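Local coordinates for protein endoglucanase (Komagataeibacter sucrofermentans, PDB 6VC5) that probably hydrolyses internal beta-1,4-glucosidic linkages in cellulose and related beta-glucans, as a family 8 glycoside hydrolase, at residues A[89-94]-A[154-159]; A[134-139]-A[182-187]. One frame throughout, in Å; residues are numbered along the deposited sequence.

Contact 1: A[89-94]-A[154-159]; sequences ATDGDL and LSYYVM
Asp91 lays its carboxylate flat on the ring of Tyr156: the two planes are only 3° apart, and OD1 sits above the middle of the ring. The overlap runs along the side chain, with Asp91 OD2 3.5 Å from Tyr156 CE1 and Asp91 CB over the same face in a CH-pi contact, 3.9 Å from the ring centroid. A chi1 of 68° sets Asp91 CG between its own N and C atoms, a compact turn that keeps the carboxylate over the ring. Asp91 OD1 accepts a weak bond from Gly92 N; a water bridges Asp91 OD2 (3.0 Å) and Ser155 O (2.8 Å), donating to both. One turn along the helix, Leu94 packs its CB on Val158 CB (4.2 Å), a contact suited to two aliphatic residues; its CD1 also lies against the Tyr156 carbonyl O. The sequence Ala-Thr-Asp-Gly-Asp at this helix start matches the signature of family 8 glycoside hydrolases, whose fold is an (alpha/alpha)6 barrel. Chemically, tyrosine meets the acid through its ring and not its hydroxyl, so the aromatic surface probably helps hold the carboxylate flat, while the water and, weakly, the Gly92 amide meet its oxygens.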
ATOM      1  N   ALA A  89       9.349  -4.257  -4.349  1.00  8.56           N
ATOM      2  CA  ALA A  89       8.182  -3.391  -4.455  1.00  9.05           C
ATOM      3  C   ALA A  89       8.141  -2.559  -3.184  1.00  9.55           C
ATOM      4  O   ALA A  89       7.987  -3.101  -2.083  1.00  9.51           O
ATOM      5  CB  ALA A  89       6.884  -4.189  -4.621  1.00 10.25           C
ATOM      6  N   THR A  90       8.273  -1.243  -3.337  1.00  7.58           N
ATOM      7  CA  THR A  90       8.463  -0.390  -2.173  1.00  7.47           C
ATOM      8  C   THR A  90       7.269  -0.427  -1.220  1.00  8.12           C
ATOM      9  O   THR A  90       7.447  -0.260  -0.007  1.00  8.61           O
ATOM     10  CB  THR A  90       8.776   1.019  -2.668  1.00  9.50           C
ATOM     11  OG1 THR A  90       9.984   0.974  -3.439  1.00 12.78           O
ATOM     12  CG2 THR A  90       8.989   1.985  -1.506  1.00 12.65           C
ATOM     13  N   ASP A  91       6.053  -0.666  -1.722  1.00  8.36           N
ATOM     14  CA  ASP A  91       4.926  -0.744  -0.801  1.00  9.99           C
ATOM     15  C   ASP A  91       5.024  -1.977   0.088  1.00 10.95           C
ATOM     16  O   ASP A  91       4.706  -1.908   1.277  1.00 11.34           O
ATOM     17  CB  ASP A  91       3.581  -0.620  -1.531  1.00 13.55           C
ATOM     18  CG  ASP A  91       3.253  -1.804  -2.423  1.00 16.29           C
ATOM     19  OD1 ASP A  91       4.171  -2.454  -2.964  1.00 15.17           O
ATOM     20  OD2 ASP A  91       2.036  -2.044  -2.617  1.00 19.14           O
ATOM     21  N   GLY A  92       5.493  -3.101  -0.461  1.00  9.50           N
ATOM     22  CA  GLY A  92       5.747  -4.263   0.379  1.00  9.87           C
ATOM     23  C   GLY A  92       6.795  -3.993   1.441  1.00  8.56           C
ATOM     24  O   GLY A  92       6.608  -4.321   2.619  1.00  9.03           O
ATOM     25  N   ASP A  93       7.909  -3.370   1.044  1.00  8.47           N
ATOM     26  CA  ASP A  93       8.946  -3.003   2.008  1.00  8.12           C
ATOM     27  C   ASP A  93       8.371  -2.147   3.140  1.00  6.55           C
ATOM     28  O   ASP A  93       8.632  -2.398   4.328  1.00  6.16           O
ATOM     29  CB  ASP A  93      10.079  -2.247   1.301  1.00  8.90           C
ATOM     30  CG  ASP A  93      10.671  -3.005   0.099  1.00 12.84           C
ATOM     31  OD1 ASP A  93      10.770  -4.250   0.132  1.00 14.95           O
ATOM     32  OD2 ASP A  93      11.079  -2.337  -0.881  1.00 13.83           O
ATOM     33  N   LEU A  94       7.557  -1.140   2.792  1.00  6.47           N
ATOM     34  CA  LEU A  94       7.033  -0.209   3.794  1.00  6.14           C
ATOM     35  C   LEU A  94       5.961  -0.847   4.674  1.00  6.88           C
ATOM     36  O   LEU A  94       5.844  -0.494   5.855  1.00  7.02           O
ATOM     37  CB  LEU A  94       6.462   1.027   3.094  1.00  6.84           C
ATOM     38  CG  LEU A  94       7.514   1.981   2.538  1.00  8.45           C
ATOM     39  CD1 LEU A  94       6.828   3.071   1.729  1.00 11.05           C
ATOM     40  CD2 LEU A  94       8.399   2.588   3.628  1.00  8.55           C
ATOM     41  N   LEU A 154       1.713   6.261  -6.822  1.00  8.77           N
ATOM     42  CA  LEU A 154       1.366   7.096  -5.672  1.00  7.74           C
ATOM     43  C   LEU A 154       0.802   6.263  -4.525  1.00  7.95           C
ATOM     44  O   LEU A 154       0.934   6.639  -3.359  1.00  9.39           O
ATOM     45  CB  LEU A 154       0.392   8.201  -6.104  1.00  8.39           C
ATOM     46  CG  LEU A 154       0.961   9.174  -7.150  1.00 10.72           C
ATOM     47  CD1 LEU A 154      -0.099  10.170  -7.590  1.00 11.82           C
ATOM     48  CD2 LEU A 154       2.196   9.880  -6.601  1.00 13.73           C
ATOM     49  N   SER A 155       0.191   5.117  -4.827  1.00  6.99           N
ATOM     50  CA  SER A 155      -0.305   4.232  -3.782  1.00  8.14           C
ATOM     51  C   SER A 155       0.808   3.544  -3.011  1.00  8.10           C
ATOM     52  O   SER A 155       0.521   2.892  -2.004  1.00 11.10           O
ATOM     53  CB  SER A 155      -1.239   3.161  -4.365  1.00  9.82           C
ATOM     54  OG  SER A 155      -0.514   2.120  -5.013  1.00  9.83           O
ATOM     55  N   TYR A 156       2.064   3.650  -3.459  1.00  7.40           N
ATOM     56  CA  TYR A 156       3.150   3.094  -2.664  1.00  8.47           C
ATOM     57  C   TYR A 156       3.600   4.050  -1.570  1.00 10.85           C
ATOM     58  O   TYR A 156       4.437   3.667  -0.744  1.00 11.99           O
ATOM     59  CB  TYR A 156       4.350   2.691  -3.536  1.00  8.90           C
ATOM     60  CG  TYR A 156       4.155   1.468  -4.422  1.00  8.72           C
ATOM     61  CD1 TYR A 156       2.885   0.959  -4.699  1.00  9.70           C
ATOM     62  CD2 TYR A 156       5.245   0.833  -4.996  1.00  8.99           C
ATOM     63  CE1 TYR A 156       2.713  -0.146  -5.535  1.00  9.80           C
ATOM     64  CE2 TYR A 156       5.085  -0.266  -5.827  1.00  9.50           C
ATOM     65  CZ  TYR A 156       3.829  -0.753  -6.095  1.00  9.98           C
ATOM     66  OH  TYR A 156       3.684  -1.850  -6.920  1.00 14.27           O
ATOM     67  N   TYR A 157       3.074   5.280  -1.548  1.00 10.73           N
ATOM     68  CA  TYR A 157       3.282   6.198  -0.429  1.00 11.62           C
ATOM     69  C   TYR A 157       2.373   5.738   0.704  1.00 11.15           C
ATOM     70  O   TYR A 157       1.275   6.259   0.932  1.00 10.74           O
ATOM     71  CB  TYR A 157       2.968   7.631  -0.836  1.00 11.99           C
ATOM     72  CG  TYR A 157       4.067   8.327  -1.603  1.00 12.30           C
ATOM     73  CD1 TYR A 157       4.926   9.214  -0.967  1.00 12.36           C
ATOM     74  CD2 TYR A 157       4.232   8.111  -2.966  1.00 14.20           C
ATOM     75  CE1 TYR A 157       5.924   9.868  -1.666  1.00 11.24           C
ATOM     76  CE2 TYR A 157       5.231   8.759  -3.678  1.00 14.35           C
ATOM     77  CZ  TYR A 157       6.071   9.641  -3.021  1.00 13.01           C
ATOM     78  OH  TYR A 157       7.060  10.287  -3.735  1.00 15.08           O
ATOM     79  N   VAL A 158       2.834   4.708   1.404  1.00  9.94           N
ATOM     80  CA  VAL A 158       2.103   4.156   2.539  1.00  8.45           C
ATOM     81  C   VAL A 158       2.294   5.145   3.680  1.00  9.48           C
ATOM     82  O   VAL A 158       3.196   4.997   4.515  1.00  8.95           O
ATOM     83  CB  VAL A 158       2.604   2.737   2.863  1.00  9.32           C
ATOM     84  CG1 VAL A 158       1.841   2.132   4.050  1.00  9.90           C
ATOM     85  CG2 VAL A 158       2.486   1.827   1.631  1.00 11.28           C
ATOM     86  N   MET A 159       1.460   6.181   3.700  1.00 10.09           N
ATOM     87  CA  MET A 159       1.740   7.328   4.558  1.00 10.84           C
ATOM     88  C   MET A 159       1.890   6.989   6.040  1.00  8.99           C
ATOM     89  O   MET A 159       2.806   7.540   6.669  1.00  9.47           O
ATOM     90  CB  MET A 159       0.746   8.467   4.280  1.00 12.91           C
ATOM     91  CG  MET A 159       0.929   9.142   2.904  1.00 13.30           C
ATOM     92  SD  MET A 159       2.518  10.008   2.683  1.00 11.29           S
ATOM     93  CE  MET A 159       2.142  11.104   1.284  1.00 15.55           C
TER
HETATM   94  O   HOH W   1       0.210   0.156  -1.584  1.00 21.29           O

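Contact 2: A[134-139]-A[182-187]; sequences YTVLLP and LQIIAK
With chi1 at -50°, Tyr134 swings its CG away from its own carbonyl carbon and carries the ring off the strand toward the helix. Ile184 places its CG1 likewise, beside its backbone N, and a chi2 of 156° extends the branch so that CD1 runs on past the ring toward Val136. Ile184 CG1 therefore stands almost on the ring normal, 4.0 Å from the centroid of Tyr134, in a CH-pi contact over the face. The terminal methyl reaches both strand residues, Ile184 CD1 lying 4.0 Å from Tyr134 CG and 3.8 Å from Val136 CG1. Isoleucine suits this place through its longer arm, which gives a methylene to the ring and a methyl to the valine. Gln183 comes in at the rim instead: its NE2 is 3.5 Å from Tyr134 CE1, near the ring plane, with the amide turned 72° against the ring. The strand belongs to the two-stranded antiparallel hairpin 128-131/134-137, and it lies across the end of helix 172-187 at nearly a right angle, the axes of strand 134-137 and of the helical segment 182-187 approaching to 10.0 Å. From the preceding turns of the same helix, Asp180 accepts the Thr135 backbone N-H and Lys176 hydrogen-bonds the Thr135 hydroxyl, while Phe209 of strand 209-211 packs on both Tyr134 and Ile184. Replacing Tyr134 by alanine removes the aromatic face over Ile184 CG1 and the edge beside the Gln183 amide, and is likely to open a gap between hairpin and helix. Lys187, at the exposed margin, brings the aliphatic part of its long chain near the phenol end, Lys187 CD being 4.4 Å from Tyr134 OH, and forms a cation-pi pair with Phe209.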
ATOM      1  N   TYR A 134      11.723  17.988  -6.083  1.00 17.59           N
ATOM      2  CA  TYR A 134      11.203  16.991  -5.161  1.00 15.69           C
ATOM      3  C   TYR A 134      12.260  15.960  -4.797  1.00 14.98           C
ATOM      4  O   TYR A 134      13.241  15.748  -5.515  1.00 15.74           O
ATOM      5  CB  TYR A 134      10.050  16.208  -5.802  1.00 14.30           C
ATOM      6  CG  TYR A 134       8.976  17.038  -6.438  1.00 14.55           C
ATOM      7  CD1 TYR A 134       8.170  17.869  -5.677  1.00 16.41           C
ATOM      8  CD2 TYR A 134       8.757  16.980  -7.812  1.00 16.75           C
ATOM      9  CE1 TYR A 134       7.175  18.627  -6.267  1.00 18.86           C
ATOM     10  CE2 TYR A 134       7.769  17.737  -8.410  1.00 16.99           C
ATOM     11  CZ  TYR A 134       6.981  18.554  -7.633  1.00 19.41           C
ATOM     12  OH  TYR A 134       5.991  19.311  -8.225  1.00 23.05           O
ATOM     13  N   THR A 135      12.014  15.284  -3.675  1.00 13.49           N
ATOM     14  CA  THR A 135      12.598  13.982  -3.391  1.00 13.64           C
ATOM     15  C   THR A 135      11.456  12.987  -3.499  1.00 14.32           C
ATOM     16  O   THR A 135      10.452  13.127  -2.791  1.00 16.50           O
ATOM     17  CB  THR A 135      13.184  13.947  -1.982  1.00 14.67           C
ATOM     18  OG1 THR A 135      14.236  14.917  -1.884  1.00 17.72           O
ATOM     19  CG2 THR A 135      13.741  12.567  -1.690  1.00 15.11           C
ATOM     20  N   VAL A 136      11.586  12.020  -4.405  1.00 11.11           N
ATOM     21  CA  VAL A 136      10.497  11.095  -4.711  1.00 11.53           C
ATOM     22  C   VAL A 136      10.816   9.717  -4.157  1.00 11.82           C
ATOM     23  O   VAL A 136      11.973   9.357  -3.915  1.00 12.32           O
ATOM     24  CB  VAL A 136      10.155  11.005  -6.217  1.00 12.69           C
ATOM     25  CG1 VAL A 136       9.888  12.386  -6.797  1.00 15.30           C
ATOM     26  CG2 VAL A 136      11.262  10.285  -6.968  1.00 13.69           C
ATOM     27  N   LEU A 137       9.752   8.935  -3.962  1.00 10.90           N
ATOM     28  CA  LEU A 137       9.838   7.540  -3.548  1.00 11.18           C
ATOM     29  C   LEU A 137       9.644   6.645  -4.770  1.00 10.17           C
ATOM     30  O   LEU A 137       8.557   6.620  -5.360  1.00 11.78           O
ATOM     31  CB  LEU A 137       8.741   7.272  -2.521  1.00 14.02           C
ATOM     32  CG  LEU A 137       8.803   5.923  -1.816  1.00 15.89           C
ATOM     33  CD1 LEU A 137       9.976   5.906  -0.844  1.00 17.03           C
ATOM     34  CD2 LEU A 137       7.485   5.668  -1.090  1.00 18.46           C
ATOM     35  N   LEU A 138      10.701   5.897  -5.149  1.00  8.99           N
ATOM     36  CA  LEU A 138      10.638   5.006  -6.304  1.00  8.82           C
ATOM     37  C   LEU A 138       9.849   3.739  -5.963  1.00  8.62           C
ATOM     38  O   LEU A 138       9.916   3.247  -4.832  1.00 10.20           O
ATOM     39  CB  LEU A 138      12.048   4.599  -6.717  1.00 11.59           C
ATOM     40  CG  LEU A 138      12.996   5.735  -7.067  1.00 13.88           C
ATOM     41  CD1 LEU A 138      14.408   5.214  -7.311  1.00 17.77           C
ATOM     42  CD2 LEU A 138      12.446   6.446  -8.299  1.00 15.70           C
ATOM     43  N   PRO A 139       9.098   3.187  -6.924  1.00  5.96           N
ATOM     44  CA  PRO A 139       8.311   1.972  -6.646  1.00  8.32           C
ATOM     45  C   PRO A 139       9.133   0.701  -6.593  1.00  7.98           C
ATOM     46  O   PRO A 139       8.613  -0.322  -6.129  1.00  8.60           O
ATOM     47  CB  PRO A 139       7.318   1.894  -7.821  1.00  9.88           C
ATOM     48  CG  PRO A 139       7.524   3.114  -8.635  1.00  9.96           C
ATOM     49  CD  PRO A 139       8.799   3.766  -8.246  1.00  7.01           C
ATOM     50  N   LEU A 182       2.841  14.745  -0.917  1.00 13.77           N
ATOM     51  CA  LEU A 182       1.562  15.453  -0.928  1.00 15.19           C
ATOM     52  C   LEU A 182       1.489  16.454  -2.074  1.00 14.24           C
ATOM     53  O   LEU A 182       0.438  16.600  -2.710  1.00 14.86           O
ATOM     54  CB  LEU A 182       1.350  16.162   0.409  1.00 17.04           C
ATOM     55  CG  LEU A 182       1.108  15.222   1.589  1.00 19.42           C
ATOM     56  CD1 LEU A 182       1.139  15.975   2.912  1.00 20.21           C
ATOM     57  CD2 LEU A 182      -0.216  14.520   1.410  1.00 20.87           C
ATOM     58  N   GLN A 183       2.595  17.152  -2.347  1.00 14.06           N
ATOM     59  CA  GLN A 183       2.639  18.077  -3.478  1.00 14.94           C
ATOM     60  C   GLN A 183       2.452  17.337  -4.797  1.00 14.07           C
ATOM     61  O   GLN A 183       1.717  17.796  -5.681  1.00 15.15           O
ATOM     62  CB  GLN A 183       3.973  18.816  -3.493  1.00 19.24           C
ATOM     63  CG  GLN A 183       4.151  19.819  -2.374  1.00 22.03           C
ATOM     64  CD  GLN A 183       5.438  20.599  -2.520  1.00 26.41           C
ATOM     65  OE1 GLN A 183       5.994  21.089  -1.535  1.00 30.74           O
ATOM     66  NE2 GLN A 183       5.919  20.727  -3.751  1.00 28.17           N
ATOM     67  N   ILE A 184       3.108  16.185  -4.944  1.00 11.05           N
ATOM     68  CA  ILE A 184       2.999  15.406  -6.173  1.00 10.06           C
ATOM     69  C   ILE A 184       1.579  14.871  -6.351  1.00 10.04           C
ATOM     70  O   ILE A 184       1.033  14.875  -7.464  1.00 11.82           O
ATOM     71  CB  ILE A 184       4.043  14.277  -6.162  1.00  9.99           C
ATOM     72  CG1 ILE A 184       5.447  14.851  -6.340  1.00 11.07           C
ATOM     73  CG2 ILE A 184       3.716  13.230  -7.233  1.00 10.91           C
ATOM     74  CD1 ILE A 184       6.553  13.963  -5.797  1.00 13.56           C
ATOM     75  N   ILE A 185       0.965  14.388  -5.267  1.00 10.19           N
ATOM     76  CA  ILE A 185      -0.404  13.876  -5.351  1.00 12.10           C
ATOM     77  C   ILE A 185      -1.380  14.986  -5.719  1.00 13.48           C
ATOM     78  O   ILE A 185      -2.299  14.783  -6.518  1.00 16.62           O
ATOM     79  CB  ILE A 185      -0.808  13.163  -4.048  1.00 13.27           C
ATOM     80  CG1 ILE A 185      -0.033  11.854  -3.901  1.00 15.06           C
ATOM     81  CG2 ILE A 185      -2.307  12.903  -4.028  1.00 15.38           C
ATOM     82  CD1 ILE A 185      -0.131  11.242  -2.511  1.00 15.33           C
ATOM     83  N   ALA A 186      -1.210  16.171  -5.133  1.00 14.12           N
ATOM     84  CA  ALA A 186      -2.091  17.285  -5.467  1.00 15.04           C
ATOM     85  C   ALA A 186      -2.012  17.631  -6.949  1.00 15.12           C
ATOM     86  O   ALA A 186      -3.041  17.883  -7.590  1.00 17.74           O
ATOM     87  CB  ALA A 186      -1.739  18.502  -4.612  1.00 16.26           C
ATOM     88  N   LYS A 187      -0.803  17.606  -7.522  1.00 12.67           N
ATOM     89  CA  LYS A 187      -0.621  18.032  -8.905  1.00 13.23           C
ATOM     90  C   LYS A 187      -0.898  16.920  -9.909  1.00 13.43           C
ATOM     91  O   LYS A 187      -1.405  17.188 -11.007  1.00 13.40           O
ATOM     92  CB  LYS A 187       0.791  18.568  -9.123  1.00 17.58           C
ATOM     93  CG  LYS A 187       0.950  19.179 -10.496  1.00 21.43           C
ATOM     94  CD  LYS A 187       2.376  19.505 -10.804  1.00 24.33           C
ATOM     95  CE  LYS A 187       2.451  20.546 -11.906  1.00 26.11           C
ATOM     96  NZ  LYS A 187       1.498  20.235 -13.014  1.00 28.17           N
TER

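Overall arrangement
From the N terminus the chain first lays down 89-94, at the start of helix 90-106, then 134-139, the second hairpin strand and the residues just after it. Next come 154-159, leading into helix 159-169, and 182-187, ending helix 172-187. Contact 1 closes a loop of 59 residues and contact 2 one of 42. The segments alternate, so the loops cross: 134-139 lies within the first, 154-159 within the second. The two contacts, with centres about 12 Å apart, also meet directly: Thr90 OG1 lies 2.7 Å from Leu138 O and Thr90 N 3.0 Å from Pro139 O, both probable hydrogen bonds. Thus the hairpin strand and the residues just after it join a helix start near the chain's centre to a helix end farther out.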